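Local coordinates for protein 2-aminomuconate 6-semialdehyde dehydrogenase (Burkholderia cenocepacia, PDB 4U3W) that probably catalyses the NAD-dependent oxidation of 2-aminomuconate 6-semialdehyde to 2-aminomuconate, at residues A59-A64 with E235-H240; A74-T79 with V215-G220; V194-E199 with N231-F236. All blocks are in the same frame, centred on the assembly; numbering follows the deposited sequence.

Contact 1: residues A59-A64 with E235-H240; sequences ALVDSA and EFLTRH
Asp62 and His240 meet with carboxylate and imidazole almost in one plane, only 12° apart. NE2 of His240 donates to OD1 of Asp62 over 2.7 Å in a nearly straight bond, with an N-H...O angle of 165°. The oxygen lies in the ring plane and accepts through its anti lone pair, the one turned away from OD2. With CG anti to the backbone N (chi1 165°), Asp62 swings its carboxylate off the helix flank towards the ring. OD1 also receives Gln66 NE2, one turn on, while ND1 of His240 accepts from the backbone N of Asp242. Bonds at both ring nitrogens thus fix the rotation of the imidazole, and probably leave its proton on NE2. In fold terms, this joins helix 58-76 to helix 233-238 and the loop that follows it, in the Rossmann-like region of the aldehyde dehydrogenase. Val61 supplies the apolar half, crossing Phe236 at about a right angle. Its CG1 branch rests on the backbone of helix 233-238, 3.9 Å from Leu237 CA. The other branch, CG2, comes 4.1 Å from Phe236 CB and lies at the edge of the phenyl ring, near its plane. Ile225 and Ala56 also touch Val61.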
loop_
_atom_site.group_PDB
_atom_site.type_symbol
_atom_site.label_atom_id
_atom_site.label_comp_id
_atom_site.label_asym_id
_atom_site.label_seq_id
_atom_site.Cartn_x
_atom_site.Cartn_y
_atom_site.Cartn_z
ATOM N N ALA A 59 -35.220 10.260 25.786
ATOM C CA ALA A 59 -34.375 10.921 26.808
ATOM C C ALA A 59 -33.231 9.982 27.234
ATOM O O ALA A 59 -32.070 10.421 27.383
ATOM C CB ALA A 59 -35.188 11.354 28.022
ATOM N N LEU A 60 -33.538 8.695 27.389
ATOM C CA LEU A 60 -32.471 7.727 27.728
ATOM C C LEU A 60 -31.456 7.521 26.585
ATOM O O LEU A 60 -30.223 7.472 26.812
ATOM C CB LEU A 60 -33.083 6.401 28.151
ATOM C CG LEU A 60 -32.051 5.505 28.861
ATOM C CD1 LEU A 60 -31.440 6.321 30.029
ATOM C CD2 LEU A 60 -32.686 4.236 29.367
ATOM N N VAL A 61 -31.937 7.425 25.354
ATOM C CA VAL A 61 -31.008 7.408 24.246
ATOM C C VAL A 61 -30.076 8.636 24.268
ATOM O O VAL A 61 -28.844 8.505 24.111
ATOM C CB VAL A 61 -31.754 7.304 22.889
ATOM C CG1 VAL A 61 -30.779 7.546 21.707
ATOM C CG2 VAL A 61 -32.482 5.928 22.789
ATOM N N ASP A 62 -30.625 9.821 24.527
ATOM C CA ASP A 62 -29.788 11.014 24.548
ATOM C C ASP A 62 -28.745 10.932 25.678
ATOM O O ASP A 62 -27.612 11.368 25.513
ATOM C CB ASP A 62 -30.664 12.287 24.691
ATOM C CG ASP A 62 -29.847 13.514 25.070
ATOM O OD1 ASP A 62 -29.082 14.004 24.217
ATOM O OD2 ASP A 62 -29.950 14.008 26.225
ATOM N N SER A 63 -29.155 10.413 26.835
ATOM C CA SER A 63 -28.220 10.162 27.935
ATOM C C SER A 63 -27.012 9.300 27.497
ATOM O O SER A 63 -25.908 9.534 27.914
ATOM C CB SER A 63 -28.927 9.477 29.108
ATOM O OG SER A 63 -29.919 10.357 29.641
ATOM N N ALA A 64 -27.282 8.252 26.740
ATOM C CA ALA A 64 -26.232 7.324 26.328
ATOM C C ALA A 64 -25.266 8.045 25.391
ATOM O O ALA A 64 -24.035 7.892 25.488
ATOM C CB ALA A 64 -26.860 6.112 25.674
ATOM N N GLU A 235 -34.646 4.408 15.916
ATOM C CA GLU A 235 -34.866 5.681 15.243
ATOM C C GLU A 235 -34.294 6.855 16.025
ATOM O O GLU A 235 -33.671 7.757 15.441
ATOM C CB GLU A 235 -36.361 5.926 15.037
ATOM C CG GLU A 235 -36.626 7.236 14.359
ATOM C CD GLU A 235 -38.106 7.458 14.127
ATOM O OE1 GLU A 235 -38.590 8.547 14.484
ATOM O OE2 GLU A 235 -38.803 6.535 13.660
ATOM N N PHE A 236 -34.539 6.887 17.334
ATOM C CA PHE A 236 -34.038 8.003 18.150
ATOM C C PHE A 236 -32.523 8.151 18.013
ATOM O O PHE A 236 -31.973 9.261 17.969
ATOM C CB PHE A 236 -34.390 7.787 19.610
ATOM C CG PHE A 236 -35.872 7.543 19.858
ATOM C CD1 PHE A 236 -36.825 7.968 18.949
ATOM C CD2 PHE A 236 -36.278 6.879 20.993
ATOM C CE1 PHE A 236 -38.168 7.725 19.149
ATOM C CE2 PHE A 236 -37.644 6.645 21.237
ATOM C CZ PHE A 236 -38.604 7.066 20.300
ATOM N N LEU A 237 -31.845 7.009 17.991
ATOM C CA LEU A 237 -30.378 6.985 17.891
ATOM C C LEU A 237 -29.911 7.627 16.576
ATOM O O LEU A 237 -28.991 8.451 16.550
ATOM C CB LEU A 237 -29.890 5.530 18.015
ATOM C CG LEU A 237 -28.369 5.385 17.899
ATOM C CD1 LEU A 237 -27.551 6.258 18.906
ATOM C CD2 LEU A 237 -28.047 3.959 18.127
ATOM N N THR A 238 -30.568 7.285 15.478
ATOM C CA THR A 238 -30.171 7.800 14.168
ATOM C C THR A 238 -30.402 9.287 13.979
ATOM O O THR A 238 -29.701 9.908 13.181
ATOM C CB THR A 238 -30.931 7.075 13.052
ATOM O OG1 THR A 238 -32.320 7.374 13.175
ATOM C CG2 THR A 238 -30.754 5.564 13.151
ATOM N N ARG A 239 -31.405 9.849 14.680
ATOM C CA ARG A 239 -31.695 11.260 14.556
ATOM C C ARG A 239 -30.946 12.053 15.611
ATOM O O ARG A 239 -31.095 13.292 15.700
ATOM C CB ARG A 239 -33.203 11.509 14.679
ATOM C CG ARG A 239 -34.009 10.860 13.558
ATOM C CD ARG A 239 -35.486 11.229 13.672
ATOM N NE ARG A 239 -35.832 11.341 15.089
ATOM C CZ ARG A 239 -36.996 10.997 15.618
ATOM N NH1 ARG A 239 -37.964 10.533 14.842
ATOM N NH2 ARG A 239 -37.191 11.130 16.923
ATOM N N HIS A 240 -30.130 11.395 16.431
ATOM C CA HIS A 240 -29.492 12.203 17.483
ATOM C C HIS A 240 -28.421 13.159 16.913
ATOM O O HIS A 240 -27.549 12.759 16.150
ATOM C CB HIS A 240 -28.855 11.344 18.544
ATOM C CG HIS A 240 -28.595 12.099 19.799
ATOM N ND1 HIS A 240 -27.564 13.016 19.920
ATOM C CD2 HIS A 240 -29.265 12.119 20.975
ATOM C CE1 HIS A 240 -27.580 13.529 21.138
ATOM N NE2 HIS A 240 -28.624 13.030 21.786
#

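Contact 2: residues A74-T79 with V215-G220; sequences AGWRDT and VGLPPG
The carbonyl oxygen of Trp76 is gripped twice by Thr79, three residues on. The hydroxyl of Thr79 donates from OG1 to Trp76 O over 2.8 Å, tilted 20° from the carbonyl plane, and Thr79 N reaches the same Trp76 O at 3.3 Å. The second bond closes a type I beta turn from Trp76 to Thr79 as the chain leaves helix 58-76, and Thr79 OG1 is tied in turn to Arg84 NE. With its backbone so held, Trp76 sends its indole across to the facing loop: CG stands anti to the backbone N (chi1 -179°), and the six-membered ring leads. CH2 of Trp76 comes 3.9 Å from CD1 of Leu217, whose side chain crosses the indole at about a right angle. CD1 approaches obliquely and sits almost equally close to the neighbouring atom CZ3. Residues 215-220 belong to a right-handed beta-alpha-beta crossover of the Rossmann type, linking helix 203-214 to strand 222-224, which runs parallel to strand 192-196. A Schellman motif ends that helix, with Gly216 at positive phi, before the chain extends through Leu217 and Pro218. Pro218 adds a lighter touch, its CD lying 4.3 Å from Trp76 CZ3. Trp87 of helix 81-96 meets the Trp76 ring with planes at about 55° and also touches Leu217 and Pro218.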
loop_
_atom_site.group_PDB
_atom_site.type_symbol
_atom_site.label_atom_id
_atom_site.label_comp_id
_atom_site.label_asym_id
_atom_site.label_seq_id
_atom_site.Cartn_x
_atom_site.Cartn_y
_atom_site.Cartn_z
ATOM N N ALA A 74 -12.776 12.357 28.122
ATOM C CA ALA A 74 -12.147 11.921 29.361
ATOM C C ALA A 74 -10.914 11.059 29.086
ATOM O O ALA A 74 -10.237 10.628 30.025
ATOM C CB ALA A 74 -13.112 11.164 30.233
ATOM N N GLY A 75 -10.620 10.796 27.816
ATOM C CA GLY A 75 -9.337 10.211 27.502
ATOM C C GLY A 75 -9.343 9.006 26.577
ATOM O O GLY A 75 -8.292 8.589 26.121
ATOM N N TRP A 76 -10.507 8.442 26.303
ATOM C CA TRP A 76 -10.566 7.291 25.391
ATOM C C TRP A 76 -10.084 7.708 24.017
ATOM O O TRP A 76 -9.477 6.908 23.269
ATOM C CB TRP A 76 -11.979 6.727 25.287
ATOM C CG TRP A 76 -12.043 5.498 24.356
ATOM C CD1 TRP A 76 -12.575 5.449 23.106
ATOM C CD2 TRP A 76 -11.509 4.184 24.617
ATOM N NE1 TRP A 76 -12.443 4.169 22.571
ATOM C CE2 TRP A 76 -11.816 3.370 23.491
ATOM C CE3 TRP A 76 -10.857 3.598 25.715
ATOM C CZ2 TRP A 76 -11.469 2.005 23.420
ATOM C CZ3 TRP A 76 -10.518 2.227 25.647
ATOM C CH2 TRP A 76 -10.830 1.453 24.502
ATOM N N ARG A 77 -10.363 8.973 23.688
ATOM C CA ARG A 77 -9.925 9.555 22.418
ATOM C C ARG A 77 -8.382 9.541 22.279
ATOM O O ARG A 77 -7.847 9.409 21.171
ATOM C CB ARG A 77 -10.466 10.984 22.299
ATOM C CG ARG A 77 -10.103 11.727 21.035
ATOM C CD ARG A 77 -10.503 13.183 21.169
ATOM N NE ARG A 77 -9.844 13.835 22.307
ATOM C CZ ARG A 77 -10.236 14.985 22.864
ATOM N NH1 ARG A 77 -11.296 15.633 22.396
ATOM N NH2 ARG A 77 -9.567 15.493 23.894
ATOM N N ASP A 78 -7.671 9.647 23.399
ATOM C CA ASP A 78 -6.235 9.717 23.339
ATOM C C ASP A 78 -5.499 8.362 23.576
ATOM O O ASP A 78 -4.258 8.328 23.665
ATOM C CB ASP A 78 -5.747 10.749 24.343
ATOM C CG ASP A 78 -6.321 12.151 24.081
ATOM O OD1 ASP A 78 -6.373 12.599 22.903
ATOM O OD2 ASP A 78 -6.721 12.793 25.075
ATOM N N THR A 79 -6.223 7.252 23.661
ATOM C CA THR A 79 -5.534 5.950 23.773
ATOM C C THR A 79 -4.637 5.681 22.547
ATOM O O THR A 79 -4.934 6.149 21.451
ATOM C CB THR A 79 -6.532 4.796 23.947
ATOM O OG1 THR A 79 -7.571 4.864 22.956
ATOM C CG2 THR A 79 -7.211 4.866 25.337
ATOM N N VAL A 215 -14.190 -6.360 32.560
ATOM C CA VAL A 215 -12.807 -6.055 32.255
ATOM C C VAL A 215 -12.493 -4.586 32.606
ATOM O O VAL A 215 -11.346 -4.158 32.565
ATOM C CB VAL A 215 -12.451 -6.344 30.770
ATOM C CG1 VAL A 215 -12.838 -7.796 30.412
ATOM C CG2 VAL A 215 -13.151 -5.384 29.842
ATOM N N GLY A 216 -13.520 -3.813 32.946
ATOM C CA GLY A 216 -13.296 -2.448 33.403
ATOM C C GLY A 216 -13.044 -1.444 32.297
ATOM O O GLY A 216 -12.336 -0.464 32.498
ATOM N N LEU A 217 -13.607 -1.683 31.117
ATOM C CA LEU A 217 -13.568 -0.658 30.087
ATOM C C LEU A 217 -14.110 0.695 30.664
ATOM O O LEU A 217 -15.106 0.683 31.381
ATOM C CB LEU A 217 -14.407 -1.122 28.893
ATOM C CG LEU A 217 -14.156 -0.362 27.598
ATOM C CD1 LEU A 217 -12.764 -0.777 27.034
ATOM C CD2 LEU A 217 -15.287 -0.722 26.661
ATOM N N PRO A 218 -13.455 1.833 30.386
ATOM C CA PRO A 218 -13.901 3.108 31.017
ATOM C C PRO A 218 -15.388 3.458 30.786
ATOM O O PRO A 218 -15.962 3.132 29.741
ATOM C CB PRO A 218 -13.005 4.146 30.367
ATOM C CG PRO A 218 -11.712 3.379 30.034
ATOM C CD PRO A 218 -12.207 2.019 29.594
ATOM N N PRO A 219 -16.022 4.074 31.785
ATOM C CA PRO A 219 -17.476 4.330 31.686
ATOM C C PRO A 219 -17.786 5.259 30.494
ATOM O O PRO A 219 -17.055 6.227 30.226
ATOM C CB PRO A 219 -17.837 4.989 33.057
ATOM C CG PRO A 219 -16.465 5.529 33.592
ATOM C CD PRO A 219 -15.435 4.508 33.067
ATOM N N GLY A 220 -18.827 4.911 29.732
ATOM C CA GLY A 220 -19.208 5.696 28.554
ATOM C C GLY A 220 -18.585 5.281 27.234
ATOM O O GLY A 220 -19.043 5.703 26.168
#

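Contact 3: residues V194-E199 with N231-F236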
loop_
_atom_site.group_PDB
_atom_site.type_symbol
_atom_site.label_atom_id
_atom_site.label_comp_id
_atom_site.label_asym_id
_atom_site.label_seq_id
_atom_site.Cartn_x
_atom_site.Cartn_y
_atom_site.Cartn_z
ATOM N N VAL A 194 -22.611 3.648 21.026
ATOM C CA VAL A 194 -23.952 3.479 21.537
ATOM C C VAL A 194 -24.609 2.465 20.607
ATOM O O VAL A 194 -24.778 2.735 19.414
ATOM C CB VAL A 194 -24.772 4.782 21.528
ATOM C CG1 VAL A 194 -26.267 4.497 21.986
ATOM C CG2 VAL A 194 -24.121 5.812 22.433
ATOM N N ALA A 195 -24.918 1.291 21.155
ATOM C CA ALA A 195 -25.309 0.171 20.332
ATOM C C ALA A 195 -26.678 -0.355 20.715
ATOM O O ALA A 195 -26.941 -0.619 21.877
ATOM C CB ALA A 195 -24.284 -0.963 20.446
ATOM N N LYS A 196 -27.510 -0.570 19.708
ATOM C CA LYS A 196 -28.866 -1.068 19.943
ATOM C C LYS A 196 -29.082 -2.381 19.198
ATOM O O LYS A 196 -29.238 -2.366 17.989
ATOM C CB LYS A 196 -29.931 -0.097 19.464
ATOM C CG LYS A 196 -31.398 -0.631 19.991
ATOM C CD LYS A 196 -32.517 -0.280 19.117
ATOM C CE LYS A 196 -32.762 -1.162 17.964
ATOM N NZ LYS A 196 -33.565 -2.377 18.254
ATOM N N PRO A 197 -29.084 -3.507 19.916
ATOM C CA PRO A 197 -29.298 -4.802 19.236
ATOM C C PRO A 197 -30.765 -4.978 18.933
ATOM O O PRO A 197 -31.640 -4.219 19.430
ATOM C CB PRO A 197 -28.843 -5.835 20.257
ATOM C CG PRO A 197 -29.183 -5.132 21.650
ATOM C CD PRO A 197 -28.927 -3.633 21.378
ATOM N N SER A 198 -31.055 -5.970 18.110
ATOM C CA SER A 198 -32.440 -6.222 17.749
ATOM C C SER A 198 -33.306 -6.568 18.961
ATOM O O SER A 198 -32.863 -7.228 19.912
ATOM C CB SER A 198 -32.554 -7.344 16.696
ATOM O OG SER A 198 -33.931 -7.617 16.523
ATOM N N GLU A 199 -34.548 -6.048 18.945
ATOM C CA GLU A 199 -35.488 -6.360 20.009
ATOM C C GLU A 199 -35.744 -7.888 20.072
ATOM O O GLU A 199 -36.090 -8.386 21.125
ATOM C CB GLU A 199 -36.829 -5.593 19.842
ATOM C CG GLU A 199 -37.581 -5.900 18.530
ATOM C CD GLU A 199 -37.166 -4.995 17.352
ATOM O OE1 GLU A 199 -36.072 -4.358 17.374
ATOM O OE2 GLU A 199 -37.936 -4.933 16.370
ATOM N N ASN A 231 -39.987 4.512 15.308
ATOM C CA ASN A 231 -40.568 5.306 16.392
ATOM C C ASN A 231 -40.171 4.845 17.802
ATOM O O ASN A 231 -40.931 4.967 18.801
ATOM C CB ASN A 231 -42.111 5.361 16.327
ATOM C CG ASN A 231 -42.620 6.072 15.170
ATOM O OD1 ASN A 231 -42.394 7.286 14.981
ATOM N ND2 ASN A 231 -43.580 5.368 14.467
ATOM N N ALA A 232 -38.978 4.273 17.853
ATOM C CA ALA A 232 -38.448 3.746 19.091
ATOM C C ALA A 232 -36.926 3.988 19.177
ATOM O O ALA A 232 -36.380 4.769 18.379
ATOM C CB ALA A 232 -38.790 2.218 19.230
ATOM N N ALA A 233 -36.257 3.344 20.138
ATOM C CA ALA A 233 -34.855 3.589 20.407
ATOM C C ALA A 233 -33.952 3.601 19.143
ATOM O O ALA A 233 -33.090 4.460 19.032
ATOM C CB ALA A 233 -34.345 2.573 21.438
ATOM N N GLY A 234 -34.178 2.703 18.182
ATOM C CA GLY A 234 -33.325 2.692 16.987
ATOM C C GLY A 234 -33.411 3.993 16.186
ATOM O O GLY A 234 -32.381 4.647 15.868
ATOM N N GLU A 235 -34.646 4.408 15.916
ATOM C CA GLU A 235 -34.866 5.681 15.243
ATOM C C GLU A 235 -34.294 6.855 16.025
ATOM O O GLU A 235 -33.671 7.757 15.441
ATOM C CB GLU A 235 -36.361 5.926 15.037
ATOM C CG GLU A 235 -36.626 7.236 14.359
ATOM C CD GLU A 235 -38.106 7.458 14.127
ATOM O OE1 GLU A 235 -38.590 8.547 14.484
ATOM O OE2 GLU A 235 -38.803 6.535 13.660
ATOM N N PHE A 236 -34.539 6.887 17.334
ATOM C CA PHE A 236 -34.038 8.003 18.150
ATOM C C PHE A 236 -32.523 8.151 18.013
ATOM O O PHE A 236 -31.973 9.261 17.969
ATOM C CB PHE A 236 -34.390 7.787 19.610
ATOM C CG PHE A 236 -35.872 7.543 19.858
ATOM C CD1 PHE A 236 -36.825 7.968 18.949
ATOM C CD2 PHE A 236 -36.278 6.879 20.993
ATOM C CE1 PHE A 236 -38.168 7.725 19.149
ATOM C CE2 PHE A 236 -37.644 6.645 21.237
ATOM C CZ PHE A 236 -38.604 7.066 20.300
#
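The end of strand 192-196 faces the first turn of helix 233-238, with the CA atoms of Lys196 and Gly234 6.5 Å apart. Across this gap the aliphatic part of Lys196 lies directly on the bare backbone of Gly234: CD is 3.5 Å from Gly234 N, and CE lies alongside Gly234 CA at 4.0 Å. CB of Ala233 flanks the same chain, 4.1 Å from Lys196 CD. Bends at chi3 and chi4, each 83°, turn the lysine back towards its own strand end. There NZ donates to Pro197 O at 2.9 Å, from above the carbonyl plane, and to Gly227 O; a weak bond to Glu199 OE1 of 3.3 Å completes a salt bridge. In related aldehyde dehydrogenases the corresponding lysine and glutamate hold the adenosine ribose of NAD, so this pair probably lies at the cofactor site, though no cofactor is bound here. Strand 192-196 runs between parallel strands 153-169 and 222-224. Val194 packs against Ala64 and Ala68 of helix 58-76, the helix whose Val61 also touches Ala233.

In the fold
All three contacts are buried; the centre of contact 3 lies nearest the chain centre, at about 16 Å, against about 22 Å for contact 1 and 27 Å for contact 2. Contacts 1 and 3 share helix 233-238 and have centres 8 Å apart: one ties it to helix 58-76, the other to an inner strand, 192-196, and Leu237 of contact 1 packs on Val194 of contact 3. Helix 58-76 then carries on to contact 2, its centre about 21 Å from that of contact 1. Chemistry changes with place: a histidine-carboxylate bond joined to apolar packing in contact 1, purely apolar contact in contact 2, with Arg77 of the same segment packing on Glu456 of a neighbouring subunit, and lysine methylenes against helix backbone in contact 3.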